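Putative nucleotide sugar epimerase/ dehydratase (Bordetella bronchiseptica, PDB 2Q1S) binds NADH in a Rossmann fold and probably acts as a nucleotide-sugar epimerase or dehydratase in lipopolysaccharide O-antigen biosynthesis. Local coordinates at residues 46-51 / 102-107; 221-226 / 369-374; 193-196 / 200-203; 187-192 / 205-210. All coordinates share one frame; numbering follows the deposited sequence.

Contact 1: 46-51 / 102-107; sequences SNLVKR and YVFHLA. With NAI (1,4-dihydronicotinamide adenine dinucleotide), chain B.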
# COMPACT_ATOMS: atom_id res chain seq x y z
N SER A 46 10.32 14.80 -18.22
CA SER A 46 11.08 15.75 -19.10
C SER A 46 10.16 16.36 -20.16
O SER A 46 10.28 17.57 -20.46
CB SER A 46 12.28 15.06 -19.75
OG SER A 46 11.85 14.07 -20.65
N ASN A 47 9.25 15.56 -20.72
CA ASN A 47 8.30 16.06 -21.73
C ASN A 47 7.30 17.02 -21.14
O ASN A 47 6.92 18.02 -21.76
CB ASN A 47 7.60 14.91 -22.48
CG ASN A 47 8.48 14.30 -23.56
OD1 ASN A 47 8.57 14.84 -24.69
ND2 ASN A 47 9.17 13.20 -23.23
N LEU A 48 6.81 16.72 -19.93
CA LEU A 48 5.94 17.62 -19.22
C LEU A 48 6.62 18.97 -18.92
O LEU A 48 6.01 20.04 -19.07
CB LEU A 48 5.45 16.95 -17.92
CG LEU A 48 4.50 17.80 -17.08
CD1 LEU A 48 3.21 18.21 -17.79
CD2 LEU A 48 4.13 17.10 -15.78
N VAL A 49 7.86 18.92 -18.44
CA VAL A 49 8.62 20.13 -18.15
C VAL A 49 8.73 21.01 -19.40
O VAL A 49 8.46 22.21 -19.32
CB VAL A 49 9.97 19.82 -17.47
CG1 VAL A 49 10.82 21.07 -17.33
CG2 VAL A 49 9.72 19.19 -16.08
N LYS A 50 9.09 20.39 -20.54
CA LYS A 50 9.21 21.11 -21.82
C LYS A 50 7.89 21.80 -22.15
O LYS A 50 7.87 22.97 -22.56
CB LYS A 50 9.58 20.16 -22.97
CG LYS A 50 9.74 20.81 -24.35
N ARG A 51 6.78 21.08 -21.97
CA ARG A 51 5.48 21.64 -22.33
C ARG A 51 5.06 22.76 -21.36
O ARG A 51 4.53 23.82 -21.79
CB ARG A 51 4.46 20.51 -22.43
CG ARG A 51 3.06 20.94 -22.77
CD ARG A 51 2.96 21.63 -24.14
NE ARG A 51 1.56 21.88 -24.48
CZ ARG A 51 1.14 22.87 -25.25
NH1 ARG A 51 2.02 23.71 -25.78
NH2 ARG A 51 -0.16 23.03 -25.48
N TYR A 102 0.96 24.09 -8.54
CA TYR A 102 0.71 22.73 -9.04
C TYR A 102 1.85 21.85 -8.72
O TYR A 102 3.01 22.27 -8.72
CB TYR A 102 0.46 22.72 -10.56
CG TYR A 102 -0.77 23.50 -10.94
CD1 TYR A 102 -2.04 22.94 -10.81
CD2 TYR A 102 -0.68 24.84 -11.38
CE1 TYR A 102 -3.19 23.64 -11.10
CE2 TYR A 102 -1.83 25.58 -11.68
CZ TYR A 102 -3.11 24.98 -11.57
OH TYR A 102 -4.26 25.70 -11.86
N VAL A 103 1.53 20.61 -8.37
CA VAL A 103 2.55 19.58 -8.19
C VAL A 103 2.18 18.40 -9.06
O VAL A 103 1.04 18.01 -9.09
CB VAL A 103 2.63 19.10 -6.68
CG1 VAL A 103 3.48 17.82 -6.51
CG2 VAL A 103 3.13 20.22 -5.79
N PHE A 104 3.14 17.92 -9.83
CA PHE A 104 3.00 16.67 -10.63
C PHE A 104 3.90 15.63 -10.00
O PHE A 104 5.07 15.86 -9.89
CB PHE A 104 3.40 16.91 -12.09
CG PHE A 104 2.51 17.88 -12.81
CD1 PHE A 104 2.77 19.26 -12.76
CD2 PHE A 104 1.37 17.46 -13.49
CE1 PHE A 104 1.96 20.19 -13.41
CE2 PHE A 104 0.56 18.37 -14.19
CZ PHE A 104 0.83 19.75 -14.11
N HIS A 105 3.30 14.52 -9.52
CA HIS A 105 4.08 13.47 -8.90
C HIS A 105 4.22 12.28 -9.85
O HIS A 105 3.22 11.50 -10.02
CB HIS A 105 3.40 13.07 -7.57
CG HIS A 105 4.05 11.88 -6.95
ND1 HIS A 105 5.37 11.58 -7.14
CD2 HIS A 105 3.52 10.87 -6.22
CE1 HIS A 105 5.66 10.43 -6.53
NE2 HIS A 105 4.54 9.99 -5.96
N LEU A 106 5.35 12.27 -10.57
CA LEU A 106 5.64 11.27 -11.61
C LEU A 106 6.69 10.25 -11.23
O LEU A 106 7.05 9.41 -12.05
CB LEU A 106 6.03 11.94 -12.96
CG LEU A 106 5.13 13.11 -13.36
CD1 LEU A 106 5.73 13.68 -14.67
CD2 LEU A 106 3.71 12.72 -13.53
N ALA A 107 7.30 10.35 -10.05
CA ALA A 107 8.36 9.43 -9.70
C ALA A 107 7.79 7.99 -9.61
O ALA A 107 6.61 7.73 -9.32
CB ALA A 107 9.02 9.84 -8.42
PA NAI B . 10.84 7.19 -15.69
O1A NAI B . 11.54 6.11 -14.95
O2A NAI B . 11.53 7.81 -16.94
O5B NAI B . 10.42 8.35 -14.75
C5B NAI B . 10.36 8.26 -13.33
C4B NAI B . 11.29 9.28 -12.68
O4B NAI B . 11.22 9.13 -11.27
C3B NAI B . 12.76 9.04 -13.11
O3B NAI B . 13.33 10.27 -13.59
C2B NAI B . 13.43 8.65 -11.79
O2B NAI B . 14.83 9.03 -11.62
C1B NAI B . 12.55 9.37 -10.77
N9A NAI B . 12.66 8.87 -9.41
C8A NAI B . 12.78 7.56 -9.02
N7A NAI B . 12.81 7.51 -7.68
C5A NAI B . 12.69 8.77 -7.17
C6A NAI B . 12.66 9.41 -5.85
N6A NAI B . 12.75 8.72 -4.71
N1A NAI B . 12.53 10.77 -5.76
C2A NAI B . 12.45 11.49 -6.91
N3A NAI B . 12.46 11.01 -8.16
C4A NAI B . 12.57 9.65 -8.36
O3 NAI B . 9.47 6.52 -16.15
PN NAI B . 8.18 7.19 -16.88
O1N NAI B . 7.67 6.28 -17.88
O2N NAI B . 8.56 8.62 -17.16
O5D NAI B . 7.13 7.26 -15.62
C5D NAI B . 6.57 8.50 -15.15
C4D NAI B . 5.33 8.15 -14.34
O4D NAI B . 4.36 7.59 -15.19
C3D NAI B . 5.58 7.05 -13.30
O3D NAI B . 4.87 7.42 -12.11
C2D NAI B . 5.03 5.81 -13.93
O2D NAI B . 4.63 4.84 -12.93
C1D NAI B . 3.84 6.34 -14.68
N1N NAI B . 3.42 5.51 -15.78
C2N NAI B . 4.14 5.41 -16.95
C3N NAI B . 3.69 4.61 -18.00
C7N NAI B . 4.47 4.48 -19.30
O7N NAI B . 4.01 3.78 -20.19
N7N NAI B . 5.63 5.18 -19.40
C4N NAI B . 2.44 3.93 -17.90
C5N NAI B . 1.71 4.09 -16.68
C6N NAI B . 2.21 4.91 -15.67
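Leu-48 lays one methyl, CD2, over a face of the Phe-104 ring, the two side chains crossing at about a right angle. This is the classical helix-on-sheet packing of a Rossmann fold: helix 43-54 follows the first strand, 34-38, and a glycine-rich turn running into the first turn of the helix, which fits the GxGxxG pattern of Gly-40, Gly-42 and Gly-45, while 102-105 is the parallel strand on the far side of the switch point beside 34-38. The methyl does not sit over the middle of the ring. It is displaced toward the side that joins the backbone, with CD2 of Leu-48 3.5 Å from CG and 3.6 Å from CD2 of Phe-104. The result is a CH-pi contact tilted 25° off the ring normal. Leu-48 gets there because its CG lies opposite the backbone N (chi1 -179°), which directs CG and its two methyls toward the sheet. The same CD2 also touches CD1 of Leu-106, at 3.9 Å, so one methyl bridges both sheet residues. Ile-271 and Ala-274 of helix 263-276 close in on Leu-48 and Phe-104 respectively, and the layer is buried.

One step further along the strand the chain leaves the sheet and turns to the cofactor. Ala-107 CB lies 3.6 Å from C4A of the adenine. A hydroxyl of the nicotinamide ribose, O3D of NADH, lies 3.0 Å from Leu-106 O and 3.3 Å from Ala-107 O, either of which could take its one proton, and only weakly.

Contact 2: 221-226 / 369-374; sequences GRWRGT and DSALAT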
# COMPACT_ATOMS: atom_id res chain seq x y z
N GLY A 221 19.72 6.03 -16.38
CA GLY A 221 19.85 5.91 -14.92
C GLY A 221 20.74 4.77 -14.46
O GLY A 221 21.59 4.31 -15.22
N ARG A 222 20.54 4.32 -13.23
CA ARG A 222 21.37 3.29 -12.60
C ARG A 222 20.88 1.90 -12.99
O ARG A 222 19.70 1.77 -13.35
CB ARG A 222 21.33 3.44 -11.08
CG ARG A 222 21.56 4.88 -10.67
CD ARG A 222 21.68 5.09 -9.16
NE ARG A 222 21.02 6.35 -8.87
CZ ARG A 222 20.44 6.68 -7.72
NH1 ARG A 222 20.47 5.84 -6.69
NH2 ARG A 222 19.85 7.86 -7.61
N TRP A 223 21.75 0.90 -12.91
CA TRP A 223 21.35 -0.50 -13.03
C TRP A 223 20.30 -0.84 -11.96
O TRP A 223 20.56 -0.72 -10.77
CB TRP A 223 22.56 -1.41 -12.84
CG TRP A 223 22.23 -2.84 -12.94
CD1 TRP A 223 22.20 -3.77 -11.92
CD2 TRP A 223 21.90 -3.55 -14.14
NE1 TRP A 223 21.88 -5.01 -12.43
CE2 TRP A 223 21.72 -4.91 -13.79
CE3 TRP A 223 21.77 -3.17 -15.49
CZ2 TRP A 223 21.37 -5.89 -14.74
CZ3 TRP A 223 21.44 -4.15 -16.44
CH2 TRP A 223 21.23 -5.49 -16.05
N ARG A 224 19.12 -1.27 -12.37
CA ARG A 224 18.09 -1.59 -11.40
C ARG A 224 17.84 -3.10 -11.31
O ARG A 224 16.75 -3.54 -10.89
CB ARG A 224 16.82 -0.76 -11.68
CG ARG A 224 17.10 0.73 -11.46
CD ARG A 224 15.97 1.65 -11.84
NE ARG A 224 15.42 1.45 -13.18
CZ ARG A 224 15.94 1.89 -14.32
NH1 ARG A 224 17.11 2.51 -14.33
NH2 ARG A 224 15.28 1.67 -15.46
N GLY A 225 18.85 -3.90 -11.68
CA GLY A 225 18.76 -5.31 -11.39
C GLY A 225 18.66 -6.26 -12.56
O GLY A 225 19.12 -7.39 -12.48
N THR A 226 17.99 -5.82 -13.64
CA THR A 226 17.65 -6.71 -14.75
C THR A 226 17.88 -6.01 -16.09
O THR A 226 18.02 -4.77 -16.15
CB THR A 226 16.17 -7.19 -14.68
OG1 THR A 226 15.33 -6.20 -15.27
CG2 THR A 226 15.71 -7.46 -13.22
N ASP A 369 26.88 -2.57 -19.84
CA ASP A 369 27.41 -3.75 -20.53
C ASP A 369 27.81 -4.88 -19.57
O ASP A 369 27.41 -6.04 -19.76
CB ASP A 369 28.60 -3.38 -21.41
CG ASP A 369 28.19 -2.83 -22.77
OD1 ASP A 369 27.00 -2.87 -23.15
OD2 ASP A 369 29.12 -2.37 -23.48
N SER A 370 28.57 -4.53 -18.53
CA SER A 370 29.06 -5.49 -17.54
C SER A 370 27.93 -6.15 -16.73
O SER A 370 27.94 -7.36 -16.52
CB SER A 370 30.06 -4.80 -16.61
OG SER A 370 30.39 -5.61 -15.50
N ALA A 371 26.97 -5.34 -16.29
CA ALA A 371 25.81 -5.81 -15.55
C ALA A 371 25.00 -6.76 -16.43
O ALA A 371 24.61 -7.85 -15.98
CB ALA A 371 24.96 -4.64 -15.09
N LEU A 372 24.77 -6.34 -17.68
CA LEU A 372 24.10 -7.17 -18.69
C LEU A 372 24.76 -8.53 -18.90
O LEU A 372 24.07 -9.53 -19.10
CB LEU A 372 24.04 -6.46 -20.04
CG LEU A 372 22.87 -5.55 -20.46
CD1 LEU A 372 22.84 -5.45 -21.99
CD2 LEU A 372 21.50 -6.02 -19.93
N ALA A 373 26.09 -8.54 -18.89
CA ALA A 373 26.87 -9.76 -19.10
C ALA A 373 26.75 -10.72 -17.92
O ALA A 373 26.61 -11.94 -18.10
CB ALA A 373 28.34 -9.43 -19.39
N THR A 374 26.79 -10.16 -16.71
CA THR A 374 26.68 -10.93 -15.46
C THR A 374 25.26 -11.49 -15.20
O THR A 374 25.10 -12.51 -14.53
CB THR A 374 27.13 -10.06 -14.25
OG1 THR A 374 28.47 -9.60 -14.48
CG2 THR A 374 27.10 -10.86 -12.94
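Ser-370 O, one residue before the alanine that meets Trp-223, takes two bonds from Thr-374: its backbone N at 3.0 Å and its OG1 at 3.1 Å, arriving from opposite faces of the carbonyl plane. The hydroxyl thereby doubles the ordinary helical bond in the short C-terminal helix 369-374. That helix presents Ala-371 to the loop 221-226. The CB methyl of Ala-371 stands over the centre of the Trp-223 indole, 3.4 Å from CD2 of Trp-223, a CH-pi contact only 13° off the normal of the six-membered ring. Leu-372 comes in at the rim instead, near the ring plane, with its CD2 3.9 Å from CH2 of Trp-223. The indole reaches this place with CG opposite the backbone N (chi1 180°), and its other face is backed by two peptide nitrogens, Gly-225 N 3.3 Å and Thr-226 N 3.5 Å above the indole plane, both toward its rim. The indole is thus a flat spacer between its own loop and the last helix. The side chain of Trp-223 is about 13 Å from the bound NADH. This is surface packing: a face-on methyl-indole CH-pi contact docking the terminal helix on a loop of the epimerase/dehydratase fold.

Contact 3: 193-196 / 200-203; sequences VYYH and QLPT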
# COMPACT_ATOMS: atom_id res chain seq x y z
N VAL A 193 -6.65 9.36 -2.61
CA VAL A 193 -8.03 9.46 -2.13
C VAL A 193 -8.07 9.88 -0.64
O VAL A 193 -8.84 10.77 -0.24
CB VAL A 193 -8.80 8.14 -2.39
CG1 VAL A 193 -10.16 8.14 -1.69
CG2 VAL A 193 -8.98 7.92 -3.93
N TYR A 194 -7.22 9.24 0.18
CA TYR A 194 -7.20 9.55 1.61
C TYR A 194 -6.82 10.99 1.92
O TYR A 194 -7.49 11.68 2.69
CB TYR A 194 -6.25 8.63 2.35
CG TYR A 194 -6.08 9.04 3.79
CD1 TYR A 194 -7.04 8.73 4.75
CD2 TYR A 194 -4.94 9.77 4.19
CE1 TYR A 194 -6.88 9.16 6.08
CE2 TYR A 194 -4.77 10.20 5.51
CZ TYR A 194 -5.76 9.88 6.44
OH TYR A 194 -5.64 10.28 7.75
N TYR A 195 -5.74 11.47 1.31
CA TYR A 195 -5.30 12.83 1.62
C TYR A 195 -6.30 13.87 1.13
O TYR A 195 -6.41 14.97 1.73
CB TYR A 195 -3.89 13.07 1.06
CG TYR A 195 -2.84 12.61 2.03
CD1 TYR A 195 -2.41 11.27 2.03
CD2 TYR A 195 -2.33 13.48 2.99
CE1 TYR A 195 -1.46 10.83 2.95
CE2 TYR A 195 -1.40 13.04 3.89
CZ TYR A 195 -0.95 11.71 3.87
OH TYR A 195 -0.05 11.34 4.84
N HIS A 196 -7.03 13.57 0.04
CA HIS A 196 -8.11 14.46 -0.39
C HIS A 196 -9.28 14.49 0.63
O HIS A 196 -9.75 15.56 1.03
CB HIS A 196 -8.61 14.11 -1.80
CG HIS A 196 -9.87 14.83 -2.15
ND1 HIS A 196 -11.12 14.25 -2.08
CD2 HIS A 196 -10.08 16.13 -2.50
CE1 HIS A 196 -12.04 15.15 -2.41
NE2 HIS A 196 -11.43 16.30 -2.67
N GLN A 200 -8.11 17.57 2.38
CA GLN A 200 -8.50 18.42 1.24
C GLN A 200 -7.33 18.62 0.28
O GLN A 200 -7.34 19.57 -0.50
CB GLN A 200 -9.09 19.78 1.73
CG GLN A 200 -10.45 19.56 2.45
CD GLN A 200 -10.27 18.98 3.85
OE1 GLN A 200 -9.44 19.48 4.65
NE2 GLN A 200 -11.01 17.90 4.15
N LEU A 201 -6.36 17.71 0.30
CA LEU A 201 -5.25 17.78 -0.67
C LEU A 201 -5.88 17.59 -2.06
O LEU A 201 -6.62 16.62 -2.25
CB LEU A 201 -4.19 16.71 -0.39
CG LEU A 201 -2.93 16.86 -1.24
CD1 LEU A 201 -1.99 18.02 -0.79
CD2 LEU A 201 -2.16 15.56 -1.14
N PRO A 202 -5.67 18.55 -3.00
CA PRO A 202 -6.46 18.53 -4.25
C PRO A 202 -5.94 17.59 -5.32
O PRO A 202 -5.40 18.02 -6.36
CB PRO A 202 -6.43 20.00 -4.70
CG PRO A 202 -5.15 20.50 -4.21
CD PRO A 202 -4.87 19.81 -2.89
N THR A 203 -6.04 16.30 -5.01
CA THR A 203 -5.39 15.28 -5.85
C THR A 203 -6.24 14.91 -7.06
O THR A 203 -7.48 14.88 -6.99
CB THR A 203 -5.14 14.00 -5.06
OG1 THR A 203 -6.39 13.45 -4.60
CG2 THR A 203 -4.18 14.28 -3.89
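His-196 starts with CB, which lies 3.2 Å from Leu-201 O and 3.6 Å from OG1 of Thr-203, a hydroxyl that is hydrogen-bonded to Ser-192 O and only borders the CB. Further out, CG and then CD2 pass the same carbonyl, CD2 at 3.5 Å from Leu-201 O, so that the oxygen sits at the edge of the imidazole in its plane; the side chain also packs on Pro-279. This is the turn of a beta-alpha-beta crossover, where helix 180-199 ends and the chain doubles back into strand 203-212. Gln-200 makes the break with a positive phi (62°). Its N still gives a weak bond to His-196 O, whereas the firmer grip on the helix end comes from Leu-201 N, 3.1 Å from Tyr-195 O with an N-H...O angle of 158°. Alongside this bond Leu-201 CD2 packs 3.7 Å from Tyr-195 CB, and the leucine continues onto Tyr-134 and Leu-137 of helix 128-137. The hydroxyl of Tyr-195 bonds to Glu-135 of that same helix, and its side chain packs on Pro-119 of the second subunit. After Leu-201 the chain swings through an inverse gamma turn centred on Pro-202, closed by Thr-203 N at 2.8 Å from Leu-201 O, the carbonyl that borders the imidazole.

Contact 4: 187-192 / 205-210; sequences FGEFYS and RARFQN. With NAI (1,4-dihydronicotinamide adenine dinucleotide), chain B.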
# COMPACT_ATOMS: atom_id res chain seq x y z
N PHE A 187 -1.28 1.73 -4.54
CA PHE A 187 -1.20 2.28 -3.20
C PHE A 187 -1.20 3.82 -3.28
O PHE A 187 -1.80 4.49 -2.43
CB PHE A 187 0.07 1.82 -2.47
CG PHE A 187 0.11 0.31 -2.16
CD1 PHE A 187 -1.01 -0.51 -2.33
CD2 PHE A 187 1.28 -0.26 -1.65
CE1 PHE A 187 -0.94 -1.88 -2.02
CE2 PHE A 187 1.33 -1.65 -1.36
CZ PHE A 187 0.22 -2.40 -1.54
N GLY A 188 -0.55 4.37 -4.31
CA GLY A 188 -0.53 5.82 -4.47
C GLY A 188 -1.94 6.35 -4.80
O GLY A 188 -2.27 7.50 -4.45
N GLU A 189 -2.79 5.54 -5.45
CA GLU A 189 -4.21 5.92 -5.60
C GLU A 189 -4.94 5.95 -4.26
O GLU A 189 -5.67 6.92 -3.97
CB GLU A 189 -4.95 5.06 -6.60
CG GLU A 189 -4.47 5.22 -8.08
CD GLU A 189 -5.56 4.90 -9.08
OE1 GLU A 189 -6.73 5.25 -8.86
OE2 GLU A 189 -5.18 4.26 -10.09
N PHE A 190 -4.71 4.93 -3.41
CA PHE A 190 -5.27 4.93 -2.06
C PHE A 190 -4.86 6.21 -1.33
O PHE A 190 -5.71 6.88 -0.72
CB PHE A 190 -4.79 3.70 -1.24
CG PHE A 190 -5.59 2.44 -1.48
CD1 PHE A 190 -6.69 2.16 -0.69
CD2 PHE A 190 -5.16 1.48 -2.39
CE1 PHE A 190 -7.43 0.95 -0.87
CE2 PHE A 190 -5.88 0.29 -2.60
CZ PHE A 190 -6.99 0.02 -1.81
N TYR A 191 -3.56 6.54 -1.36
CA TYR A 191 -3.09 7.73 -0.67
C TYR A 191 -3.74 8.98 -1.23
O TYR A 191 -4.07 9.93 -0.50
CB TYR A 191 -1.57 7.90 -0.79
CG TYR A 191 -0.75 6.81 -0.08
CD1 TYR A 191 -1.15 6.24 1.13
CD2 TYR A 191 0.48 6.40 -0.61
CE1 TYR A 191 -0.34 5.30 1.77
CE2 TYR A 191 1.25 5.46 -0.01
CZ TYR A 191 0.90 4.88 1.21
OH TYR A 191 1.76 3.96 1.80
N SER A 192 -3.88 9.01 -2.55
CA SER A 192 -4.46 10.18 -3.20
C SER A 192 -5.90 10.43 -2.74
O SER A 192 -6.33 11.59 -2.52
CB SER A 192 -4.40 9.99 -4.72
OG SER A 192 -3.09 10.02 -5.21
N ARG A 205 -5.89 11.72 -9.99
CA ARG A 205 -5.14 10.54 -10.42
C ARG A 205 -5.31 10.48 -11.93
O ARG A 205 -6.43 10.49 -12.43
CB ARG A 205 -5.73 9.29 -9.75
CG ARG A 205 -5.48 9.32 -8.21
CD ARG A 205 -6.52 8.38 -7.54
NE ARG A 205 -7.85 8.93 -7.42
CZ ARG A 205 -8.97 8.22 -7.52
NH1 ARG A 205 -8.88 6.94 -7.85
NH2 ARG A 205 -10.15 8.80 -7.36
N ALA A 206 -4.17 10.39 -12.63
CA ALA A 206 -4.18 10.29 -14.11
C ALA A 206 -3.69 8.90 -14.46
O ALA A 206 -2.55 8.61 -14.24
CB ALA A 206 -3.24 11.37 -14.72
N ARG A 207 -4.58 8.04 -14.99
CA ARG A 207 -4.22 6.66 -15.33
C ARG A 207 -3.84 6.59 -16.81
O ARG A 207 -4.60 7.00 -17.67
CB ARG A 207 -5.45 5.76 -15.11
CG ARG A 207 -5.76 5.53 -13.64
CD ARG A 207 -7.01 4.64 -13.51
NE ARG A 207 -7.34 4.47 -12.10
CZ ARG A 207 -8.58 4.20 -11.64
NH1 ARG A 207 -9.60 4.03 -12.47
NH2 ARG A 207 -8.79 4.09 -10.31
N PHE A 208 -2.65 6.09 -17.07
CA PHE A 208 -2.30 5.91 -18.47
C PHE A 208 -1.47 4.64 -18.65
O PHE A 208 -1.15 3.96 -17.69
CB PHE A 208 -1.70 7.19 -19.07
CG PHE A 208 -0.58 7.80 -18.26
CD1 PHE A 208 0.70 7.37 -18.43
CD2 PHE A 208 -0.82 8.88 -17.39
CE1 PHE A 208 1.77 7.92 -17.73
CE2 PHE A 208 0.25 9.47 -16.67
CZ PHE A 208 1.57 8.97 -16.86
N GLN A 209 -1.21 4.27 -19.90
CA GLN A 209 -0.31 3.14 -20.09
C GLN A 209 0.23 3.15 -21.50
O GLN A 209 -0.36 3.75 -22.38
CB GLN A 209 -0.98 1.80 -19.74
CG GLN A 209 -2.20 1.45 -20.55
N ASN A 210 1.36 2.48 -21.70
CA ASN A 210 1.93 2.34 -23.02
C ASN A 210 2.26 3.67 -23.70
O ASN A 210 2.02 3.87 -24.91
CB ASN A 210 1.04 1.43 -23.86
CG ASN A 210 1.01 0.03 -23.29
OD1 ASN A 210 2.06 -0.59 -23.10
ND2 ASN A 210 -0.16 -0.46 -23.02
PA NAI B . 10.84 7.19 -15.69
O1A NAI B . 11.54 6.11 -14.95
O2A NAI B . 11.53 7.81 -16.94
O5B NAI B . 10.42 8.35 -14.75
C5B NAI B . 10.36 8.26 -13.33
C4B NAI B . 11.29 9.28 -12.68
O4B NAI B . 11.22 9.13 -11.27
C3B NAI B . 12.76 9.04 -13.11
O3B NAI B . 13.33 10.27 -13.59
C2B NAI B . 13.43 8.65 -11.79
O2B NAI B . 14.83 9.03 -11.62
C1B NAI B . 12.55 9.37 -10.77
N9A NAI B . 12.66 8.87 -9.41
C8A NAI B . 12.78 7.56 -9.02
N7A NAI B . 12.81 7.51 -7.68
C5A NAI B . 12.69 8.77 -7.17
C6A NAI B . 12.66 9.41 -5.85
N6A NAI B . 12.75 8.72 -4.71
N1A NAI B . 12.53 10.77 -5.76
C2A NAI B . 12.45 11.49 -6.91
N3A NAI B . 12.46 11.01 -8.16
C4A NAI B . 12.57 9.65 -8.36
O3 NAI B . 9.47 6.52 -16.15
PN NAI B . 8.18 7.19 -16.88
O1N NAI B . 7.67 6.28 -17.88
O2N NAI B . 8.56 8.62 -17.16
O5D NAI B . 7.13 7.26 -15.62
C5D NAI B . 6.57 8.50 -15.15
C4D NAI B . 5.33 8.15 -14.34
O4D NAI B . 4.36 7.59 -15.19
C3D NAI B . 5.58 7.05 -13.30
O3D NAI B . 4.87 7.42 -12.11
C2D NAI B . 5.03 5.81 -13.93
O2D NAI B . 4.63 4.84 -12.93
C1D NAI B . 3.84 6.34 -14.68
N1N NAI B . 3.42 5.51 -15.78
C2N NAI B . 4.14 5.41 -16.95
C3N NAI B . 3.69 4.61 -18.00
C7N NAI B . 4.47 4.48 -19.30
O7N NAI B . 4.01 3.78 -20.19
N7N NAI B . 5.63 5.18 -19.40
C4N NAI B . 2.44 3.93 -17.90
C5N NAI B . 1.71 4.09 -16.68
C6N NAI B . 2.21 4.91 -15.67
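Glu-189 points CG away from its carbonyl carbon (chi1 -66°) and runs extended beyond it, while Arg-207 stretches straight from CG to NE and Arg-205 bends at chi3 (-78°); together these torsions bring one carboxylate within reach of two guanidinium groups. Arg-207 grips it side-on with two nitrogens: NE is 3.0 Å from OE2 of Glu-189, and NH2 is 2.8 Å from OE1 of Glu-189, on that oxygen's syn lone pair. The grip is not flat, since the carboxylate and guanidinium planes are 38° apart. Arg-205 adds a third bond from NH1, 2.9 Å from Glu-189 OE1. That oxygen therefore takes two charged donors; Arg-205 NH1 approaches nearly along the C-O axis of OE1, and OE1 lies in the plane of that guanidinium. Both arginines also reach Asp-170, so two positive and two negative groups probably balance in this largely buried network.

Nearer the backbone the contact is aliphatic, with Ser-192 CB 3.7 Å from Arg-205 CG. The serine hydroxyl is turned back to its own helix, OG giving a 2.8 Å bond to Gly-188 O.

The helix and strand run nearly antiparallel. Farther along the strand Phe-208 meets the nicotinamide, its CE1 3.5 Å from N1N of NADH. The helix also carries Tyr-181 and Lys-185, which bind the cofactor, and Phe-187, whose ring stacks on Phe-187 of the second subunit. The arrangement is that of the YxxxK helix of a short-chain dehydrogenase/reductase, packed at the dimer interface against the strand that leads to the nicotinamide.

Overall arrangement
From the N terminus, contact 1 closes first: it brings strand 102-105 back against helix 43-54 and completes its loop before the others begin. Contact 4 opens next on helix 180-199, and contact 3 lies within its span: contact 4 ties the middle of the helix to strand 203-212, contact 3 its C-terminal end to the turn. Thr-203 OG1 and Ser-192 O join the two directly, and both contacts reach the second subunit. Contact 2 comes last and spans farthest along the sequence, tying the loop after strand 203-212 to the C-terminal helix. Contacts 1 and 4 share one sheet and touch the same NADH, with centres about 15 Å apart, whereas contact 2 stands at the periphery.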